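PDB 2PQQ: putative transcriptional regulator from Streptomyces coelicolor A3, which probably binds cAMP and DNA to regulate transcription as a CRP-type factor, the chain here being its N-terminal, cyclic nucleotide-binding domain. Local coordinates for residues Met3-Val6 against Leu7-Pro11; Thr32-Arg35 against Gly36-Leu39; Asp110-Pro113 against Trp114-Arg118. One frame throughout, in Å; residues are numbered along the deposited sequence.

Interaction 1 (Met3-Val6 against Leu7-Pro11); sequences MDDV and LRRNP
Leu-7 N donates to Asp-4 O at 2.9 Å, and one residue on Arg-8 N does so to Asp-5 O, also at 2.9 Å. Each N-H reaches three residues back, as in a 3-10-like bend, and so meets its oxygen from above the carbonyl plane. Asp-5 turns its carboxylate to Arg-9 because chi1 is -179°, CG opposite the backbone N; Asp-5 OD2 and Arg-9 NE form a salt bridge at 3.3 Å. The Arg-9 NE hydrogen bond is weak, the two flat groups lying 59° apart, so charge attraction probably counts for more than direction. The Arg-8 guanidinium lays a face over Asp-4 O and Asp-5 CA, its NH2 bonding to Gly-1 O and its NH1 to Ser-21 OG. A water donates to Val-6 O at 2.7 Å and accepts from Asn-10 ND2 at 3.0 Å; ND2 also bonds weakly to Leu-7 O, and OD1 accepts from Leu-12 N and Phe-13 N. Leucine suits its buried place against Leu-24 and Met-28, and Leu-7 CD2 also lies 4.0 Å from Val-6 CG1. This bend lies against helix 18-27, Asp-4 meeting Ser-21 and Arg-25 there, while Val-6 and Arg-9 touch Ser-77, between strands 68-74 and 79-80.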
loop_
_atom_site.group_PDB
_atom_site.type_symbol
_atom_site.label_atom_id
_atom_site.label_comp_id
_atom_site.label_asym_id
_atom_site.label_seq_id
_atom_site.Cartn_x
_atom_site.Cartn_y
_atom_site.Cartn_z
HETATM N N MSE A 3 -27.052 -16.552 15.988
HETATM C CA MSE A 3 -26.391 -16.723 17.274
HETATM C C MSE A 3 -25.118 -15.880 17.418
HETATM O O MSE A 3 -25.016 -15.011 18.296
HETATM C CB MSE A 3 -26.075 -18.218 17.454
HETATM C CG MSE A 3 -25.425 -18.564 18.759
HETATM SE SE MSE A 3 -26.369 -17.615 20.156
HETATM C CE MSE A 3 -27.785 -18.932 20.443
ATOM N N ASP A 4 -24.159 -16.131 16.539
ATOM C CA ASP A 4 -22.838 -15.528 16.652
ATOM C C ASP A 4 -22.517 -14.616 15.463
ATOM O O ASP A 4 -21.361 -14.455 15.071
ATOM C CB ASP A 4 -21.779 -16.624 16.851
ATOM C CG ASP A 4 -21.998 -17.421 18.142
ATOM O OD1 ASP A 4 -22.236 -16.784 19.194
ATOM O OD2 ASP A 4 -21.936 -18.675 18.104
ATOM N N ASP A 5 -23.559 -13.992 14.929
ATOM C CA ASP A 5 -23.425 -13.123 13.781
ATOM C C ASP A 5 -22.495 -11.986 14.128
ATOM O O ASP A 5 -21.693 -11.593 13.288
ATOM C CB ASP A 5 -24.792 -12.599 13.291
ATOM C CG ASP A 5 -24.670 -11.685 12.061
ATOM O OD1 ASP A 5 -25.493 -10.759 11.925
ATOM O OD2 ASP A 5 -23.752 -11.878 11.226
ATOM N N VAL A 6 -22.569 -11.493 15.371
ATOM C CA VAL A 6 -21.658 -10.423 15.832
ATOM C C VAL A 6 -20.185 -10.758 15.629
ATOM O O VAL A 6 -19.357 -9.851 15.445
ATOM C CB VAL A 6 -21.936 -9.987 17.303
ATOM C CG1 VAL A 6 -21.395 -11.000 18.310
ATOM C CG2 VAL A 6 -21.390 -8.548 17.586
ATOM N N LEU A 7 -19.850 -12.053 15.657
ATOM C CA LEU A 7 -18.456 -12.456 15.544
ATOM C C LEU A 7 -17.998 -12.589 14.100
ATOM O O LEU A 7 -16.813 -12.756 13.845
ATOM C CB LEU A 7 -18.192 -13.755 16.310
ATOM C CG LEU A 7 -18.527 -13.756 17.805
ATOM C CD1 LEU A 7 -18.233 -15.136 18.395
ATOM C CD2 LEU A 7 -17.774 -12.641 18.575
ATOM N N ARG A 8 -18.930 -12.501 13.159
ATOM C CA ARG A 8 -18.607 -12.775 11.765
ATOM C C ARG A 8 -18.605 -11.552 10.840
ATOM O O ARG A 8 -18.321 -11.682 9.645
ATOM C CB ARG A 8 -19.546 -13.848 11.228
ATOM C CG ARG A 8 -19.315 -15.219 11.880
ATOM C CD ARG A 8 -20.055 -16.299 11.071
ATOM N NE ARG A 8 -21.498 -16.076 10.993
ATOM C CZ ARG A 8 -22.385 -16.573 11.850
ATOM N NH1 ARG A 8 -21.976 -17.298 12.890
ATOM N NH2 ARG A 8 -23.677 -16.320 11.678
ATOM N N ARG A 9 -18.905 -10.377 11.387
ATOM C CA ARG A 9 -18.916 -9.135 10.597
ATOM C C ARG A 9 -17.525 -8.502 10.499
ATOM O O ARG A 9 -17.300 -7.345 10.879
ATOM C CB ARG A 9 -19.982 -8.165 11.116
ATOM C CG ARG A 9 -21.408 -8.702 10.971
ATOM C CD ARG A 9 -21.755 -8.972 9.488
ATOM N NE ARG A 9 -23.159 -9.332 9.270
ATOM C CZ ARG A 9 -23.777 -9.284 8.086
ATOM N NH1 ARG A 9 -23.121 -8.887 6.997
ATOM N NH2 ARG A 9 -25.060 -9.625 7.983
ATOM N N ASN A 10 -16.593 -9.278 9.960
ATOM C CA ASN A 10 -15.192 -8.896 9.900
ATOM C C ASN A 10 -14.445 -9.851 8.958
ATOM O O ASN A 10 -14.875 -10.992 8.769
ATOM C CB ASN A 10 -14.591 -8.926 11.304
ATOM C CG ASN A 10 -14.473 -10.344 11.867
ATOM O OD1 ASN A 10 -13.518 -11.055 11.560
ATOM N ND2 ASN A 10 -15.418 -10.739 12.734
ATOM N N PRO A 11 -13.333 -9.393 8.363
ATOM C CA PRO A 11 -12.554 -10.143 7.373
ATOM C C PRO A 11 -11.816 -11.384 7.910
ATOM O O PRO A 11 -11.237 -12.140 7.124
ATOM C CB PRO A 11 -11.516 -9.111 6.899
ATOM C CG PRO A 11 -12.112 -7.773 7.272
ATOM C CD PRO A 11 -12.760 -8.058 8.585
HETATM O O HOH W 1 -17.423 -8.892 13.879
#

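Interaction 2 (Thr32-Arg35 against Gly36-Leu39); sequences TLAR and GDTL
Asp-37 has its CG turned beside its own backbone N (chi1 -86°), and this swings the carboxylate back over Ala-34; Leu-33, its CG likewise beside the backbone N, sends its branched end past Asp-37 CB, with Leu-33 CD2 4.1 Å from it. Leu-33 precedes, and Asp-37 closes, a type II beta turn running from Ala-34 to Asp-37 at a corner of the jelly-roll fold of the cyclic nucleotide-binding domain. Two bonds close the turn: Asp-37 N donates to Ala-34 O at 2.9 Å, and Ala-34 N donates to Asp-37 OD2 at 2.9 Å, the latter N-H arriving from above the carboxylate, 64° out of its plane. Aspartate fits because its carboxylate, next to CB, can fold back to Ala-34 N while its own backbone N bonds to Ala-34 O. A leucine in its place would probably leave Ala-34 N without this acceptor, and the turn closed by the backbone bond alone. Glycine fits the third position, since Gly-36 has a positive phi (83°) and a CB would run into Arg-35 O. Gly-36 and Asp-37 join Ala-97 by backbone bonds, and Leu-33 joins Val-101, so the turn passes the chain from one sheet to the other. On the inner side Leu-33 and Leu-39 cross at about a right angle, both resting on Leu-103, with Leu-33 CD1 4.1 Å from Leu-39 CB.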
loop_
_atom_site.group_PDB
_atom_site.type_symbol
_atom_site.label_atom_id
_atom_site.label_comp_id
_atom_site.label_asym_id
_atom_site.label_seq_id
_atom_site.Cartn_x
_atom_site.Cartn_y
_atom_site.Cartn_z
ATOM N N THR A 32 -15.630 -5.918 30.386
ATOM C CA THR A 32 -16.511 -4.749 30.446
ATOM C C THR A 32 -15.755 -3.549 31.006
ATOM O O THR A 32 -15.043 -3.648 32.003
ATOM C CB THR A 32 -17.872 -5.045 31.192
ATOM O OG1 THR A 32 -18.518 -3.821 31.599
ATOM C CG2 THR A 32 -17.637 -5.913 32.405
ATOM N N LEU A 33 -15.879 -2.431 30.309
ATOM C CA LEU A 33 -15.196 -1.212 30.663
ATOM C C LEU A 33 -16.236 -0.180 31.060
ATOM O O LEU A 33 -17.288 -0.117 30.446
ATOM C CB LEU A 33 -14.440 -0.679 29.450
ATOM C CG LEU A 33 -13.449 -1.553 28.722
ATOM C CD1 LEU A 33 -12.929 -0.799 27.499
ATOM C CD2 LEU A 33 -12.342 -1.882 29.684
ATOM N N ALA A 34 -15.936 0.608 32.086
ATOM C CA ALA A 34 -16.669 1.842 32.359
ATOM C C ALA A 34 -16.103 2.963 31.488
ATOM O O ALA A 34 -14.963 2.890 31.022
ATOM C CB ALA A 34 -16.552 2.225 33.824
ATOM N N ARG A 35 -16.894 4.003 31.279
ATOM C CA ARG A 35 -16.453 5.177 30.526
ATOM C C ARG A 35 -15.147 5.745 31.095
ATOM O O ARG A 35 -14.998 5.908 32.318
ATOM C CB ARG A 35 -17.562 6.233 30.522
ATOM C CG ARG A 35 -17.207 7.550 29.849
ATOM C CD ARG A 35 -18.341 8.572 29.997
ATOM N NE ARG A 35 -19.117 8.716 28.765
ATOM C CZ ARG A 35 -20.348 8.247 28.566
ATOM N NH1 ARG A 35 -20.992 7.593 29.524
ATOM N NH2 ARG A 35 -20.946 8.445 27.398
ATOM N N GLY A 36 -14.199 6.037 30.207
ATOM C CA GLY A 36 -12.902 6.541 30.616
ATOM C C GLY A 36 -11.921 5.453 31.043
ATOM O O GLY A 36 -10.757 5.745 31.327
ATOM N N ASP A 37 -12.385 4.206 31.123
ATOM C CA ASP A 37 -11.482 3.062 31.320
ATOM C C ASP A 37 -10.600 2.916 30.096
ATOM O O ASP A 37 -11.047 3.196 28.985
ATOM C CB ASP A 37 -12.265 1.760 31.508
ATOM C CG ASP A 37 -12.692 1.524 32.959
ATOM O OD1 ASP A 37 -12.437 2.382 33.818
ATOM O OD2 ASP A 37 -13.281 0.452 33.230
ATOM N N THR A 38 -9.354 2.488 30.292
ATOM C CA THR A 38 -8.500 2.186 29.162
ATOM C C THR A 38 -8.472 0.680 28.939
ATOM O O THR A 38 -8.256 -0.095 29.877
ATOM C CB THR A 38 -7.052 2.739 29.300
ATOM O OG1 THR A 38 -6.243 1.800 30.017
ATOM C CG2 THR A 38 -7.017 4.085 30.001
ATOM N N LEU A 39 -8.726 0.269 27.695
ATOM C CA LEU A 39 -8.623 -1.140 27.297
ATOM C C LEU A 39 -7.172 -1.639 27.323
ATOM O O LEU A 39 -6.855 -2.741 27.824
ATOM C CB LEU A 39 -9.195 -1.325 25.883
ATOM C CG LEU A 39 -9.273 -2.739 25.318
ATOM C CD1 LEU A 39 -10.147 -3.608 26.214
ATOM C CD2 LEU A 39 -9.834 -2.708 23.906
#

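Interaction 3 (Asp110-Pro113 against Trp114-Arg118); sequences DLQP and WLNVR
Leu-111 and Trp-114 meet on the inner side of the short alpha-helix 111-117 of the cyclic nucleotide-binding domain, Leu-111 CD1 coming obliquely to the indole at 4.3 Å from Trp-114 CE3. The tryptophan's CG is anti to its backbone N (chi1 -180°), which carries the broad ring off the helix toward Leu-24 of helix 18-27 and Val-121 of helix 120-139; its NE1 bonds to Glu-23 OE1. Large apolar groups suit this buried side. One turn along from Leu-111, Leu-115 reaches Val-121 and Ala-122, and its N donates almost straight to Leu-111 O at 2.9 Å. On another side of the helix the amides of Gln-112 and Asn-116 cross with their planes 44° apart. Asn-116 ND2 approaches Gln-112 OE1 at 2.7 Å, a weak bond and a doubtful one, since the position of OE1 is uncertain. Gln-112 NE2 is bonded to Pro-119 O of the second subunit, so a long amide fits here, able to span the interface. Proline suits an early place in the helix, where its missing N-H costs little. The helix ends at Val-117, and Arg-118 NE forms a salt bridge with Glu-23, the same carboxylate that receives the tryptophan. In the last turn Asn-116 N donates to Gln-112 O at 2.9 Å, and Val-117 N to Pro-113 O at 3.1 Å.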
loop_
_atom_site.group_PDB
_atom_site.type_symbol
_atom_site.label_atom_id
_atom_site.label_comp_id
_atom_site.label_asym_id
_atom_site.label_seq_id
_atom_site.Cartn_x
_atom_site.Cartn_y
_atom_site.Cartn_z
ATOM N N ASP A 110 -5.214 -18.994 23.499
ATOM C CA ASP A 110 -6.454 -19.755 23.312
ATOM C C ASP A 110 -6.568 -20.385 21.938
ATOM O O ASP A 110 -7.529 -21.117 21.640
ATOM C CB ASP A 110 -7.658 -18.832 23.470
ATOM C CG ASP A 110 -7.689 -18.146 24.793
ATOM O OD1 ASP A 110 -7.350 -18.788 25.812
ATOM O OD2 ASP A 110 -8.071 -16.953 24.801
ATOM N N LEU A 111 -5.617 -20.068 21.080
ATOM C CA LEU A 111 -5.662 -20.522 19.708
ATOM C C LEU A 111 -5.343 -21.999 19.582
ATOM O O LEU A 111 -6.054 -22.747 18.912
ATOM C CB LEU A 111 -4.659 -19.693 18.894
ATOM C CG LEU A 111 -4.847 -19.455 17.410
ATOM C CD1 LEU A 111 -6.300 -19.072 17.052
ATOM C CD2 LEU A 111 -3.802 -18.370 16.984
ATOM N N GLN A 112 -4.237 -22.427 20.182
ATOM C CA GLN A 112 -3.851 -23.829 20.100
ATOM C C GLN A 112 -4.928 -24.823 20.572
ATOM O O GLN A 112 -5.179 -25.830 19.890
ATOM C CB GLN A 112 -2.535 -24.104 20.862
ATOM C CG GLN A 112 -1.824 -25.280 20.291
ATOM C CD GLN A 112 -1.834 -25.225 18.772
ATOM O OE1 GLN A 112 -2.493 -26.029 18.108
ATOM N NE2 GLN A 112 -1.140 -24.256 18.217
ATOM N N PRO A 113 -5.550 -24.574 21.744
ATOM C CA PRO A 113 -6.604 -25.507 22.148
ATOM C C PRO A 113 -7.753 -25.536 21.137
ATOM O O PRO A 113 -8.350 -26.571 20.932
ATOM C CB PRO A 113 -7.094 -24.924 23.471
ATOM C CG PRO A 113 -5.896 -24.158 23.991
ATOM C CD PRO A 113 -5.357 -23.521 22.753
ATOM N N TRP A 114 -8.082 -24.393 20.551
ATOM C CA TRP A 114 -9.158 -24.370 19.575
ATOM C C TRP A 114 -8.766 -25.167 18.340
ATOM O O TRP A 114 -9.506 -26.050 17.919
ATOM C CB TRP A 114 -9.563 -22.938 19.255
ATOM C CG TRP A 114 -10.679 -22.800 18.261
ATOM C CD1 TRP A 114 -11.641 -23.752 17.907
ATOM C CD2 TRP A 114 -10.976 -21.633 17.508
ATOM N NE1 TRP A 114 -12.491 -23.217 16.960
ATOM C CE2 TRP A 114 -12.118 -21.917 16.718
ATOM C CE3 TRP A 114 -10.391 -20.362 17.424
ATOM C CZ2 TRP A 114 -12.670 -20.978 15.847
ATOM C CZ3 TRP A 114 -10.947 -19.427 16.553
ATOM C CH2 TRP A 114 -12.067 -19.751 15.769
ATOM N N LEU A 115 -7.574 -24.911 17.801
ATOM C CA LEU A 115 -7.084 -25.684 16.641
ATOM C C LEU A 115 -6.997 -27.183 16.918
ATOM O O LEU A 115 -7.276 -27.984 16.032
ATOM C CB LEU A 115 -5.740 -25.162 16.122
ATOM C CG LEU A 115 -5.627 -23.667 15.808
ATOM C CD1 LEU A 115 -4.271 -23.378 15.108
ATOM C CD2 LEU A 115 -6.808 -23.145 14.979
ATOM N N ASN A 116 -6.637 -27.552 18.145
ATOM C CA ASN A 116 -6.591 -28.958 18.566
ATOM C C ASN A 116 -7.955 -29.634 18.583
ATOM O O ASN A 116 -8.065 -30.809 18.288
ATOM C CB ASN A 116 -5.963 -29.082 19.957
ATOM C CG ASN A 116 -4.477 -28.765 19.959
ATOM O OD1 ASN A 116 -3.768 -29.010 20.945
ATOM N ND2 ASN A 116 -3.998 -28.198 18.858
ATOM N N VAL A 117 -8.986 -28.888 18.950
ATOM C CA VAL A 117 -10.356 -29.399 18.956
ATOM C C VAL A 117 -10.941 -29.453 17.533
ATOM O O VAL A 117 -11.748 -30.335 17.207
ATOM C CB VAL A 117 -11.233 -28.513 19.889
ATOM C CG1 VAL A 117 -12.701 -28.658 19.597
ATOM C CG2 VAL A 117 -10.921 -28.833 21.351
ATOM N N ARG A 118 -10.528 -28.500 16.698
ATOM C CA ARG A 118 -11.153 -28.292 15.387
ATOM C C ARG A 118 -10.090 -27.878 14.363
ATOM O O ARG A 118 -9.916 -26.690 14.053
ATOM C CB ARG A 118 -12.259 -27.251 15.499
ATOM C CG ARG A 118 -13.143 -27.042 14.230
ATOM C CD ARG A 118 -13.780 -28.310 13.698
ATOM N NE ARG A 118 -14.304 -29.176 14.755
ATOM C CZ ARG A 118 -14.291 -30.512 14.703
ATOM N NH1 ARG A 118 -13.757 -31.142 13.656
ATOM N NH2 ARG A 118 -14.798 -31.219 15.708
#

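All three contacts are local, between neighbours in sequence, yet they serve different parts of the fold. Interaction 2 is a surface corner joining the two sheets, held by backbone and carboxylate bonds over a pair of leucines. Interactions 1 and 3 are partly buried and both pack against helix 18-27: Leu-7 and Trp-114 each touch Leu-24, although nearest atoms of the two contacts stay about 8 Å apart. Interaction 1 mixes charged arginines with a water-linked end, whereas interaction 3 sets an apolar face against the domain and its polar amides, with Leu-115, toward the second subunit. Interaction 2 lies farther off, its centre 29 Å from that of interaction 3.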